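Local coordinates for protein 6-carboxyhexanoate--coa ligase (Bacillus subtilis, PDB 5FLG) that belongs to the 6-carboxyhexanoate--CoA ligase family and binds phosphoaminophosphonic acid-adenylate ester, pimelic acid and magnesium, at residues E115-W120 against C227-I232. Numbering follows the deposited sequence.
Sequences EQIPEW and CRVFFI. With ANP (phosphoaminophosphonic acid-adenylate ester), chain D.
The indole of Trp120 meets Val229 obliquely: methyl CG2 of Val229 comes to 3.9 Å from CZ3 of the six-membered ring, and the two side chains cross at about a right angle. One face of the indole lies against its own chain, with Gln116 O above the plane near the rim. At the guanidinium of Arg228, ANP lies at the edge on the NH1 side: NH1 gives a nearly straight hydrogen bond to O4' of ANP (2.9 Å, 162°), and O5' also lies in plane at that edge. Glu191 bridges NE and Tyr204 bonds NH2, fixing the group's rotation.

With Cys227 SG anti to the backbone N (chi1 165°), the thiol faces CD1, CG1 and CG2 of Ile117, CD1 being nearest at 4.0 Å. CG1 of Ile117 also reaches Val229 CG2 at 4.4 Å. The hydrogen bond from Trp120 N to Ile117 O, 2.7 Å, closes the turn from which both side chains face the strand.

No hydrogen bond crosses between 115-120 and 227-232. The contact is purely apolar and buried, joining the turn after helix 107-116 to a strand inside the mixed sheet, while Arg228 on that strand points away from 115-120 and gives ANP one of its several hydrogen bonds.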
loop_
_atom_site.group_PDB
_atom_site.type_symbol
_atom_site.label_atom_id
_atom_site.label_comp_id
_atom_site.label_asym_id
_atom_site.label_seq_id
_atom_site.Cartn_x
_atom_site.Cartn_y
_atom_site.Cartn_z
ATOM N N GLU A 115 2.199 -1.278 -35.323
ATOM C CA GLU A 115 3.593 -0.848 -35.359
ATOM C C GLU A 115 4.129 -0.396 -34.011
ATOM O O GLU A 115 5.315 -0.476 -33.779
ATOM C CB GLU A 115 3.795 0.266 -36.393
ATOM C CG GLU A 115 3.598 -0.239 -37.814
ATOM C CD GLU A 115 3.777 0.845 -38.863
ATOM O OE1 GLU A 115 4.193 1.951 -38.492
ATOM O OE2 GLU A 115 3.524 0.560 -40.049
ATOM N N GLN A 116 3.270 0.106 -33.142
ATOM C CA GLN A 116 3.712 0.682 -31.885
ATOM C C GLN A 116 3.584 -0.265 -30.689
ATOM O O GLN A 116 4.245 -0.097 -29.678
ATOM C CB GLN A 116 2.977 1.992 -31.655
ATOM C CG GLN A 116 3.528 3.073 -32.578
ATOM C CD GLN A 116 2.615 4.264 -32.737
ATOM O OE1 GLN A 116 2.456 5.061 -31.816
ATOM N NE2 GLN A 116 1.936 4.334 -33.869
ATOM N N ILE A 117 2.897 -1.371 -30.902
ATOM C CA ILE A 117 2.598 -2.273 -29.808
ATOM C C ILE A 117 3.846 -2.835 -29.121
ATOM O O ILE A 117 3.992 -2.610 -27.938
ATOM C CB ILE A 117 1.645 -3.385 -30.253
ATOM C CG1 ILE A 117 0.218 -2.835 -30.249
ATOM C CG2 ILE A 117 1.753 -4.583 -29.304
ATOM C CD1 ILE A 117 -0.775 -3.657 -31.029
ATOM N N PRO A 118 4.871 -3.211 -29.898
ATOM C CA PRO A 118 6.182 -3.553 -29.330
ATOM C C PRO A 118 6.790 -2.519 -28.413
ATOM O O PRO A 118 7.240 -2.863 -27.318
ATOM C CB PRO A 118 7.062 -3.764 -30.571
ATOM C CG PRO A 118 6.090 -4.201 -31.617
ATOM C CD PRO A 118 4.881 -3.351 -31.362
ATOM N N GLU A 119 6.719 -1.242 -28.774
ATOM C CA GLU A 119 7.279 -0.220 -27.896
ATOM C C GLU A 119 6.433 -0.045 -26.613
ATOM O O GLU A 119 6.863 0.587 -25.662
ATOM C CB GLU A 119 7.409 1.122 -28.637
ATOM C CG GLU A 119 6.234 2.069 -28.409
ATOM C CD GLU A 119 6.339 3.384 -29.179
ATOM O OE1 GLU A 119 6.384 3.340 -30.427
ATOM O OE2 GLU A 119 6.288 4.465 -28.537
ATOM N N TRP A 120 5.198 -0.531 -26.602
ATOM C CA TRP A 120 4.341 -0.352 -25.438
ATOM C C TRP A 120 4.368 -1.595 -24.527
ATOM O O TRP A 120 3.543 -1.710 -23.639
ATOM C CB TRP A 120 2.894 -0.094 -25.855
ATOM C CG TRP A 120 2.716 1.136 -26.684
ATOM C CD1 TRP A 120 3.429 2.286 -26.596
ATOM C CD2 TRP A 120 1.687 1.371 -27.654
ATOM N NE1 TRP A 120 2.900 3.239 -27.452
ATOM C CE2 TRP A 120 1.867 2.682 -28.148
ATOM C CE3 TRP A 120 0.650 0.596 -28.162
ATOM C CZ2 TRP A 120 1.007 3.253 -29.079
ATOM C CZ3 TRP A 120 -0.155 1.132 -29.132
ATOM C CH2 TRP A 120 -0.003 2.464 -29.552
ATOM N N CYS A 227 -0.231 -6.702 -24.177
ATOM C CA CYS A 227 -0.775 -5.517 -24.850
ATOM C C CYS A 227 -2.137 -5.205 -24.254
ATOM O O CYS A 227 -2.930 -6.109 -23.945
ATOM C CB CYS A 227 -0.903 -5.777 -26.345
ATOM S SG CYS A 227 -1.928 -4.621 -27.300
ATOM N N ARG A 228 -2.358 -3.924 -24.005
ATOM C CA ARG A 228 -3.643 -3.428 -23.634
ATOM C C ARG A 228 -3.773 -2.051 -24.318
ATOM O O ARG A 228 -3.188 -1.081 -23.868
ATOM C CB ARG A 228 -3.731 -3.296 -22.113
ATOM C CG ARG A 228 -5.133 -3.410 -21.540
ATOM C CD ARG A 228 -5.597 -4.826 -21.685
ATOM N NE ARG A 228 -6.761 -5.214 -20.893
ATOM C CZ ARG A 228 -6.734 -6.115 -19.919
ATOM N NH1 ARG A 228 -5.575 -6.464 -19.345
ATOM N NH2 ARG A 228 -7.854 -6.687 -19.537
ATOM N N VAL A 229 -4.589 -1.984 -25.346
ATOM C CA VAL A 229 -4.834 -0.728 -26.072
ATOM C C VAL A 229 -6.332 -0.478 -26.148
ATOM O O VAL A 229 -7.099 -1.385 -26.522
ATOM C CB VAL A 229 -4.304 -0.810 -27.522
ATOM C CG1 VAL A 229 -4.532 0.503 -28.250
ATOM C CG2 VAL A 229 -2.820 -1.137 -27.521
ATOM N N PHE A 230 -6.719 0.787 -25.914
ATOM C CA PHE A 230 -8.094 1.210 -26.055
ATOM C C PHE A 230 -8.150 2.171 -27.233
ATOM O O PHE A 230 -7.524 3.215 -27.192
ATOM C CB PHE A 230 -8.584 1.973 -24.804
ATOM C CG PHE A 230 -8.502 1.194 -23.520
ATOM C CD1 PHE A 230 -8.496 -0.189 -23.529
ATOM C CD2 PHE A 230 -8.544 1.843 -22.307
ATOM C CE1 PHE A 230 -8.387 -0.896 -22.340
ATOM C CE2 PHE A 230 -8.490 1.132 -21.107
ATOM C CZ PHE A 230 -8.401 -0.251 -21.136
ATOM N N PHE A 231 -8.954 1.844 -28.221
ATOM C CA PHE A 231 -9.102 2.684 -29.379
ATOM C C PHE A 231 -10.201 3.695 -29.104
ATOM O O PHE A 231 -11.349 3.324 -28.814
ATOM C CB PHE A 231 -9.429 1.817 -30.584
ATOM C CG PHE A 231 -8.286 0.938 -31.029
ATOM C CD1 PHE A 231 -7.347 1.403 -31.926
ATOM C CD2 PHE A 231 -8.135 -0.356 -30.519
ATOM C CE1 PHE A 231 -6.300 0.600 -32.332
ATOM C CE2 PHE A 231 -7.075 -1.158 -30.897
ATOM C CZ PHE A 231 -6.151 -0.679 -31.803
ATOM N N ILE A 232 -9.804 4.959 -29.033
ATOM C CA ILE A 232 -10.679 6.043 -28.564
ATOM C C ILE A 232 -11.200 6.946 -29.688
ATOM O O ILE A 232 -10.450 7.364 -30.574
ATOM C CB ILE A 232 -9.931 6.969 -27.594
ATOM C CG1 ILE A 232 -9.347 6.162 -26.450
ATOM C CG2 ILE A 232 -10.837 8.086 -27.095
ATOM C CD1 ILE A 232 -10.374 5.532 -25.535
HETATM P PG ANP D . -1.494 -9.881 -13.339
HETATM O O1G ANP D . -1.021 -10.196 -11.947
HETATM O O2G ANP D . -0.870 -10.778 -14.373
HETATM O O3G ANP D . -2.974 -9.787 -13.520
HETATM P PB ANP D . -1.609 -7.255 -14.723
HETATM O O1B ANP D . -3.053 -7.176 -14.375
HETATM O O2B ANP D . -0.696 -6.085 -14.725
HETATM N N3B ANP D . -0.843 -8.322 -13.600
HETATM P PA ANP D . -2.561 -8.805 -16.952
HETATM O O1A ANP D . -1.991 -9.943 -17.663
HETATM O O2A ANP D . -3.798 -8.908 -16.106
HETATM O O3A ANP D . -1.423 -8.001 -16.147
HETATM O "O5'" ANP D . -2.854 -7.699 -18.143
HETATM C "C5'" ANP D . -2.046 -7.651 -19.285
HETATM C "C4'" ANP D . -1.686 -6.195 -19.592
HETATM O "O4'" ANP D . -2.896 -5.438 -19.719
HETATM C "C3'" ANP D . -0.881 -5.555 -18.472
HETATM O "O3'" ANP D . 0.518 -5.675 -18.698
HETATM C "C2'" ANP D . -1.277 -4.111 -18.567
HETATM O "O2'" ANP D . -0.543 -3.505 -19.632
HETATM C "C1'" ANP D . -2.718 -4.224 -18.978
HETATM N N9 ANP D . -3.557 -4.159 -17.776
HETATM C C8 ANP D . -3.752 -5.135 -16.819
HETATM N N7 ANP D . -4.665 -4.718 -15.911
HETATM C C5 ANP D . -5.023 -3.447 -16.267
HETATM C C6 ANP D . -5.900 -2.387 -15.744
HETATM N N6 ANP D . -6.602 -2.542 -14.617
HETATM N N1 ANP D . -6.000 -1.226 -16.429
HETATM C C2 ANP D . -5.288 -1.016 -17.542
HETATM N N3 ANP D . -4.515 -1.940 -18.136
HETATM C C4 ANP D . -4.275 -3.100 -17.479
#